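Local coordinates for protein pyocin-S2 (Pseudomonas aeruginosa, PDB 5ODW) that kills sensitive bacteria as a nuclease bacteriocin that breaks down chromosomal DNA and halts lipid synthesis, seen here as its N-terminal part, at residues 47-50 with 51-54; 148-152 with 153-157; 82-86 with 87-91. One frame throughout, in Å; residues are numbered along the deposited sequence.

Overall arrangement
From the N terminus, the chain first makes a two-stranded hairpin (12-14 and 24-26), then reaches contact 1 (47-54), the first two turns of helix 47-70. Helix 72-86 follows, and contact 3 (82-91) ends it and leads toward helix 96-121. Contact 2 (148-157) comes last, joining helix 133-148 to the long helix 153-204. Each contact lies within one unbroken piece of chain, so the three run in series and none nests in or crosses another. In space contacts 1 and 2 meet, G50 and E53 packing against Y152 and Y54 against L156. Contact 3 sits across the chain's centre, about 46 Å from either, centre to centre.

Contact 1: residues 47-50 with 51-54; sequences VGTG and MQEY
V47 and M51 meet at the opening turn of helix 47-70, an alpha-helical stretch whose backbone bonds all run from residue i+4 back to residue i. M51 N donates to V47 O at 2.8 Å. Q52 N to G48 O, E53 N to T49 O and Y54 N to G50 O repeat the pattern, the last at 3.1 Å. G50 O accepts a second hydrogen bond, from the hydroxyl of Y141 on helix 133-148, which ties this end of the helix to its neighbour.

Apolar contact is sparse. V47 CG1 lies 4.3 Å from M51 CG, and the methionine chain then bends twice, taking its sulfur end off toward E138, Y141 and Q142. V47 and M51 also pack on aromatic side chains of the other protein in the complex, so this end of the helix contributes to that interface. With CG anti to the backbone N (chi1 -177°), the Y54 ring extends to helix 133-148, where it meets the Y141 ring with the planes about 35° apart, while its hydroxyl is hydrogen-bonded to S137 and R58.

Among the polar side chains, T49 and Q52 approach loosely on the flank, with T49 CG2 4.2 Å from Q52 OE1. E53 folds back along the helix instead: its CG stands beside its own backbone N (chi1 -71°), bringing that methylene to 3.2 Å from T49 O.

Contact 2: residues 148-152 with 153-157; sequences SRKFY and GEFLD
S148 and F155 meet across the bend between two helices, the serine OG lying 3.4 Å from F155 CZ in an oblique approach to the ring. The same hydroxyl is hydrogen-bonded to Q144 O, one turn back in helix 133-148. R149 then leaves the helical path with a positive phi (60°), turning the chain; its NE is hydrogen-bonded to P40 O and NH2 more weakly to V39 O.

K150 extends across both E154 and F155 at about a right angle. Its CG lies between the backbone N and the carbonyl carbon (chi1 59°), and the extended chain beyond runs past F155 to E154. CG reaches the edge of the phenylalanine ring in plane, and CE comes within 3.6 Å of F155 CZ. The ammonium forms only a long salt bridge to the glutamate, NZ to E154 OE2 at 3.8 Å; the stronger partner of NZ is an acidic side chain of the other protein in the complex. E154 is thus probably a second, weaker negative neighbour of an ammonium paired chiefly with that protein.

G153 N lies over one face of the F151 ring, 3.3 Å from F151 CD2. F151 CE1 also sits above a face of the neighbouring Y152 ring, toward the rim.

Y152 O accepts a nearly straight bond from L156 N (3.0 Å, 173° at the hydrogen) and a weak one from F155 N. The tyrosine and L156 side chains run side by side, with L156 CD2 at the ring edge, 4.0 Å from Y152 CD1. Y152, F155 and L156 all pack on Y141 of helix 133-148, so that this helix, the short link and helix 153-204 form an alpha-alpha hairpin.

Contact 3: residues 82-86 with 87-91; sequences ELKSE and AGLPG
K84 holds the departing chain twice, through its backbone O and through its side-chain NZ: the O receives L89 N, while the side chain stretches alongside the loop to the carbonyl of G91. The first bond is weak, with L89 N to K84 O at 3.0 Å, but it belongs to a recognisable helix ending. Together with G88 N to S85 O at 2.9 Å it makes a Schellman motif, in which G88 is the C-prime residue and turns the backbone through a positive phi of 83°. G88 N sits well above the plane of the S85 carbonyl rather than on a lone pair. A87 N contributes two weak bonds, to L83 O at 3.2 Å and to K84 O, so weak bonds from A87 and L89 supplement the stronger G88 N to S85 O bond.

L89 follows the reversal and brings its side chain back across that of K84 at about a right angle, L89 CB lying 4.2 Å from K84 CG. This is the apolar contact that often accompanies a Schellman ending. Farther out, L89 packs on D98, D101 and I105, linking the end of helix 72-86 to helix 96-121.

Beyond CG the lysine runs past the P90 carbonyl, with CD 3.3 Å from P90 O, and bends at its third torsion (chi3 -74°). The bend carries NZ to within 2.8 Å of G91 O, where it lies in the carbonyl plane on a lone pair. D81 forms a salt bridge with the same ammonium, and E102 is a more distant, weak ionic partner. With one carbonyl and nearby carboxylates around it, the amine of this buried lysine probably stays protonated, and the NZ to G91 O bond would then help to hold the loop against helix 72-86.

Contact 1: residues 47-50 with 51-54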
loop_
_atom_site.group_PDB
_atom_site.type_symbol
_atom_site.label_atom_id
_atom_site.label_comp_id
_atom_site.label_asym_id
_atom_site.label_seq_id
_atom_site.Cartn_x
_atom_site.Cartn_y
_atom_site.Cartn_z
ATOM N N VAL C 47 -1.897 -18.130 9.001
ATOM C CA VAL C 47 -0.759 -19.064 8.934
ATOM C C VAL C 47 -0.583 -19.838 10.275
ATOM O O VAL C 47 -0.689 -21.069 10.276
ATOM C CB VAL C 47 0.559 -18.428 8.411
ATOM C CG1 VAL C 47 1.640 -19.486 8.273
ATOM C CG2 VAL C 47 0.341 -17.752 7.067
ATOM N N GLY C 48 -0.396 -19.105 11.377
ATOM C CA GLY C 48 -0.231 -19.655 12.719
ATOM C C GLY C 48 -1.265 -20.692 13.091
ATOM O O GLY C 48 -0.901 -21.821 13.439
ATOM N N THR C 49 -2.564 -20.320 12.986
ATOM C CA THR C 49 -3.697 -21.205 13.308
ATOM C C THR C 49 -3.854 -22.317 12.250
ATOM O O THR C 49 -4.259 -23.425 12.597
ATOM C CB THR C 49 -4.995 -20.416 13.579
ATOM O OG1 THR C 49 -5.377 -19.709 12.407
ATOM C CG2 THR C 49 -4.867 -19.438 14.749
ATOM N N GLY C 50 -3.461 -22.033 11.006
ATOM C CA GLY C 50 -3.486 -23.005 9.917
ATOM C C GLY C 50 -2.524 -24.152 10.141
ATOM O O GLY C 50 -2.864 -25.320 9.919
ATOM N N MET C 51 -1.320 -23.804 10.614
ATOM C CA MET C 51 -0.250 -24.741 10.934
ATOM C C MET C 51 -0.617 -25.576 12.161
ATOM O O MET C 51 -0.387 -26.793 12.165
ATOM C CB MET C 51 1.085 -23.994 11.109
ATOM C CG MET C 51 1.724 -23.506 9.774
ATOM S SD MET C 51 1.585 -24.550 8.266
ATOM C CE MET C 51 2.652 -25.924 8.690
ATOM N N GLN C 52 -1.249 -24.911 13.174
ATOM C CA GLN C 52 -1.781 -25.452 14.436
ATOM C C GLN C 52 -2.901 -26.470 14.141
ATOM O O GLN C 52 -2.933 -27.526 14.775
ATOM C CB GLN C 52 -2.329 -24.292 15.288
ATOM C CG GLN C 52 -2.833 -24.658 16.683
ATOM C CD GLN C 52 -3.782 -23.602 17.223
ATOM O OE1 GLN C 52 -3.424 -22.417 17.381
ATOM N NE2 GLN C 52 -5.023 -24.005 17.515
ATOM N N GLU C 53 -3.816 -26.155 13.194
ATOM C CA GLU C 53 -4.932 -27.029 12.813
ATOM C C GLU C 53 -4.451 -28.239 12.022
ATOM O O GLU C 53 -5.037 -29.322 12.144
ATOM C CB GLU C 53 -6.020 -26.263 12.037
ATOM C CG GLU C 53 -6.845 -25.284 12.864
ATOM C CD GLU C 53 -7.464 -25.860 14.120
ATOM O OE1 GLU C 53 -8.331 -26.759 14.001
ATOM O OE2 GLU C 53 -7.067 -25.428 15.228
ATOM N N TYR C 54 -3.376 -28.054 11.218
ATOM C CA TYR C 54 -2.744 -29.095 10.409
ATOM C C TYR C 54 -2.115 -30.131 11.311
ATOM O O TYR C 54 -2.377 -31.316 11.143
ATOM C CB TYR C 54 -1.684 -28.497 9.469
ATOM C CG TYR C 54 -1.042 -29.523 8.554
ATOM C CD1 TYR C 54 0.038 -30.290 8.986
ATOM C CD2 TYR C 54 -1.520 -29.733 7.261
ATOM C CE1 TYR C 54 0.601 -31.266 8.173
ATOM C CE2 TYR C 54 -0.943 -30.686 6.427
ATOM C CZ TYR C 54 0.113 -31.453 6.891
ATOM O OH TYR C 54 0.695 -32.392 6.084
#

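Contact 2: residues 148-152 with 153-157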
loop_
_atom_site.group_PDB
_atom_site.type_symbol
_atom_site.label_atom_id
_atom_site.label_comp_id
_atom_site.label_asym_id
_atom_site.label_seq_id
_atom_site.Cartn_x
_atom_site.Cartn_y
_atom_site.Cartn_z
ATOM N N SER C 148 -0.819 -17.858 -0.994
ATOM C CA SER C 148 -2.199 -17.403 -1.184
ATOM C C SER C 148 -2.654 -16.291 -0.257
ATOM O O SER C 148 -3.559 -15.555 -0.620
ATOM C CB SER C 148 -3.176 -18.572 -1.102
ATOM O OG SER C 148 -3.220 -19.160 0.187
ATOM N N ARG C 149 -2.079 -16.198 0.953
ATOM C CA ARG C 149 -2.432 -15.238 2.027
ATOM C C ARG C 149 -3.892 -15.386 2.485
ATOM O O ARG C 149 -4.366 -14.571 3.285
ATOM C CB ARG C 149 -2.150 -13.764 1.673
ATOM C CG ARG C 149 -0.809 -13.453 1.077
ATOM C CD ARG C 149 -0.733 -12.013 0.620
ATOM N NE ARG C 149 -1.744 -11.653 -0.377
ATOM C CZ ARG C 149 -1.683 -11.952 -1.671
ATOM N NH1 ARG C 149 -0.666 -12.659 -2.150
ATOM N NH2 ARG C 149 -2.646 -11.558 -2.493
ATOM N N LYS C 150 -4.598 -16.416 1.982
ATOM C CA LYS C 150 -5.999 -16.661 2.317
ATOM C C LYS C 150 -6.190 -17.729 3.399
ATOM O O LYS C 150 -5.221 -18.300 3.909
ATOM C CB LYS C 150 -6.849 -16.949 1.065
ATOM C CG LYS C 150 -6.444 -18.140 0.211
ATOM C CD LYS C 150 -7.129 -18.038 -1.151
ATOM C CE LYS C 150 -7.058 -19.316 -1.938
ATOM N NZ LYS C 150 -7.924 -19.255 -3.131
ATOM N N PHE C 151 -7.462 -17.926 3.786
ATOM C CA PHE C 151 -7.913 -18.841 4.817
ATOM C C PHE C 151 -7.514 -20.287 4.548
ATOM O O PHE C 151 -7.691 -20.779 3.436
ATOM C CB PHE C 151 -9.419 -18.691 5.041
ATOM C CG PHE C 151 -9.921 -19.484 6.220
ATOM C CD1 PHE C 151 -9.541 -19.151 7.513
ATOM C CD2 PHE C 151 -10.748 -20.584 6.034
ATOM C CE1 PHE C 151 -9.995 -19.903 8.597
ATOM C CE2 PHE C 151 -11.200 -21.328 7.122
ATOM C CZ PHE C 151 -10.810 -20.995 8.393
ATOM N N TYR C 152 -6.988 -20.954 5.594
ATOM C CA TYR C 152 -6.462 -22.315 5.589
ATOM C C TYR C 152 -7.473 -23.394 5.244
ATOM O O TYR C 152 -7.104 -24.351 4.576
ATOM C CB TYR C 152 -5.741 -22.650 6.905
ATOM C CG TYR C 152 -6.574 -22.543 8.165
ATOM C CD1 TYR C 152 -7.292 -23.638 8.645
ATOM C CD2 TYR C 152 -6.565 -21.381 8.935
ATOM C CE1 TYR C 152 -8.048 -23.553 9.815
ATOM C CE2 TYR C 152 -7.289 -21.296 10.126
ATOM C CZ TYR C 152 -8.046 -22.378 10.550
ATOM O OH TYR C 152 -8.768 -22.294 11.712
ATOM N N GLY C 153 -8.717 -23.219 5.679
ATOM C CA GLY C 153 -9.835 -24.143 5.486
ATOM C C GLY C 153 -9.865 -25.045 4.265
ATOM O O GLY C 153 -9.962 -26.270 4.416
ATOM N N GLU C 154 -9.794 -24.453 3.048
ATOM C CA GLU C 154 -9.840 -25.211 1.783
ATOM C C GLU C 154 -8.603 -26.084 1.573
ATOM O O GLU C 154 -8.725 -27.206 1.084
ATOM C CB GLU C 154 -10.110 -24.295 0.559
ATOM C CG GLU C 154 -8.970 -23.358 0.163
ATOM C CD GLU C 154 -9.364 -22.077 -0.544
ATOM O OE1 GLU C 154 -9.176 -20.991 0.053
ATOM O OE2 GLU C 154 -9.844 -22.161 -1.698
ATOM N N PHE C 155 -7.423 -25.571 1.963
ATOM C CA PHE C 155 -6.133 -26.247 1.828
ATOM C C PHE C 155 -6.053 -27.442 2.739
ATOM O O PHE C 155 -5.699 -28.537 2.276
ATOM C CB PHE C 155 -4.964 -25.281 2.124
ATOM C CG PHE C 155 -4.964 -24.093 1.205
ATOM C CD1 PHE C 155 -4.571 -24.224 -0.128
ATOM C CD2 PHE C 155 -5.415 -22.855 1.646
ATOM C CE1 PHE C 155 -4.609 -23.129 -0.998
ATOM C CE2 PHE C 155 -5.444 -21.758 0.777
ATOM C CZ PHE C 155 -5.035 -21.902 -0.536
ATOM N N LEU C 156 -6.390 -27.223 4.035
ATOM C CA LEU C 156 -6.395 -28.216 5.090
ATOM C C LEU C 156 -7.327 -29.377 4.744
ATOM O O LEU C 156 -6.909 -30.528 4.876
ATOM C CB LEU C 156 -6.771 -27.537 6.419
ATOM C CG LEU C 156 -6.908 -28.410 7.673
ATOM C CD1 LEU C 156 -5.589 -29.081 8.056
ATOM C CD2 LEU C 156 -7.418 -27.587 8.819
ATOM N N ASP C 157 -8.560 -29.083 4.257
ATOM C CA ASP C 157 -9.532 -30.103 3.884
ATOM C C ASP C 157 -9.029 -30.938 2.716
ATOM O O ASP C 157 -9.145 -32.164 2.752
ATOM C CB ASP C 157 -10.905 -29.480 3.590
ATOM C CG ASP C 157 -11.741 -29.150 4.828
ATOM O OD1 ASP C 157 -11.334 -29.550 5.949
ATOM O OD2 ASP C 157 -12.829 -28.514 4.672
#

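Contact 3: residues 82-86 with 87-91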
loop_
_atom_site.group_PDB
_atom_site.type_symbol
_atom_site.label_atom_id
_atom_site.label_comp_id
_atom_site.label_asym_id
_atom_site.label_seq_id
_atom_site.Cartn_x
_atom_site.Cartn_y
_atom_site.Cartn_z
ATOM N N GLU C 82 -16.927 -61.495 9.078
ATOM C CA GLU C 82 -18.250 -60.853 9.044
ATOM C C GLU C 82 -19.042 -61.214 7.774
ATOM O O GLU C 82 -20.225 -61.530 7.845
ATOM C CB GLU C 82 -18.130 -59.335 9.163
ATOM C CG GLU C 82 -18.140 -58.817 10.590
ATOM C CD GLU C 82 -19.429 -59.142 11.318
ATOM O OE1 GLU C 82 -20.246 -59.902 10.764
ATOM O OE2 GLU C 82 -19.624 -58.640 12.443
ATOM N N LEU C 83 -18.379 -61.168 6.619
ATOM C CA LEU C 83 -18.978 -61.565 5.340
ATOM C C LEU C 83 -19.298 -63.043 5.287
ATOM O O LEU C 83 -20.299 -63.417 4.681
ATOM C CB LEU C 83 -18.062 -61.222 4.167
ATOM C CG LEU C 83 -17.957 -59.760 3.771
ATOM C CD1 LEU C 83 -16.935 -59.599 2.680
ATOM C CD2 LEU C 83 -19.303 -59.191 3.304
ATOM N N LYS C 84 -18.432 -63.882 5.882
ATOM C CA LYS C 84 -18.584 -65.335 5.970
ATOM C C LYS C 84 -19.893 -65.659 6.711
ATOM O O LYS C 84 -20.712 -66.440 6.214
ATOM C CB LYS C 84 -17.401 -65.915 6.762
ATOM C CG LYS C 84 -16.859 -67.245 6.269
ATOM C CD LYS C 84 -15.872 -67.837 7.281
ATOM C CE LYS C 84 -14.536 -67.132 7.299
ATOM N NZ LYS C 84 -13.659 -67.612 8.397
ATOM N N SER C 85 -20.091 -65.016 7.891
ATOM C CA SER C 85 -21.269 -65.217 8.731
ATOM C C SER C 85 -22.504 -64.530 8.187
ATOM O O SER C 85 -23.590 -65.108 8.280
ATOM C CB SER C 85 -20.989 -64.837 10.177
ATOM O OG SER C 85 -20.359 -65.941 10.814
ATOM N N GLU C 86 -22.341 -63.347 7.557
ATOM C CA GLU C 86 -23.424 -62.605 6.898
ATOM C C GLU C 86 -24.067 -63.443 5.772
ATOM O O GLU C 86 -25.231 -63.222 5.437
ATOM C CB GLU C 86 -22.887 -61.306 6.293
ATOM C CG GLU C 86 -22.953 -60.133 7.250
ATOM C CD GLU C 86 -22.160 -58.915 6.832
ATOM O OE1 GLU C 86 -22.060 -58.646 5.612
ATOM O OE2 GLU C 86 -21.669 -58.203 7.737
ATOM N N ALA C 87 -23.308 -64.425 5.219
ATOM C CA ALA C 87 -23.719 -65.326 4.156
ATOM C C ALA C 87 -24.189 -66.690 4.702
ATOM O O ALA C 87 -24.432 -67.622 3.937
ATOM C CB ALA C 87 -22.567 -65.510 3.199
ATOM N N GLY C 88 -24.293 -66.811 6.014
ATOM C CA GLY C 88 -24.729 -68.054 6.632
ATOM C C GLY C 88 -23.683 -69.125 6.836
ATOM O O GLY C 88 -23.983 -70.139 7.466
ATOM N N LEU C 89 -22.450 -68.914 6.339
ATOM C CA LEU C 89 -21.351 -69.876 6.493
ATOM C C LEU C 89 -20.787 -69.880 7.930
ATOM O O LEU C 89 -20.855 -68.839 8.594
ATOM C CB LEU C 89 -20.194 -69.602 5.490
ATOM C CG LEU C 89 -20.446 -69.795 4.003
ATOM C CD1 LEU C 89 -19.218 -69.452 3.230
ATOM C CD2 LEU C 89 -20.879 -71.229 3.674
ATOM N N PRO C 90 -20.187 -71.002 8.420
ATOM C CA PRO C 90 -19.588 -70.966 9.761
ATOM C C PRO C 90 -18.180 -70.378 9.670
ATOM O O PRO C 90 -17.629 -70.298 8.561
ATOM C CB PRO C 90 -19.561 -72.442 10.165
ATOM C CG PRO C 90 -19.393 -73.184 8.873
ATOM C CD PRO C 90 -19.965 -72.317 7.770
ATOM N N GLY C 91 -17.657 -69.936 10.809
ATOM C CA GLY C 91 -16.342 -69.333 10.893
ATOM C C GLY C 91 -15.222 -70.274 10.519
ATOM O O GLY C 91 -14.271 -69.881 9.845
#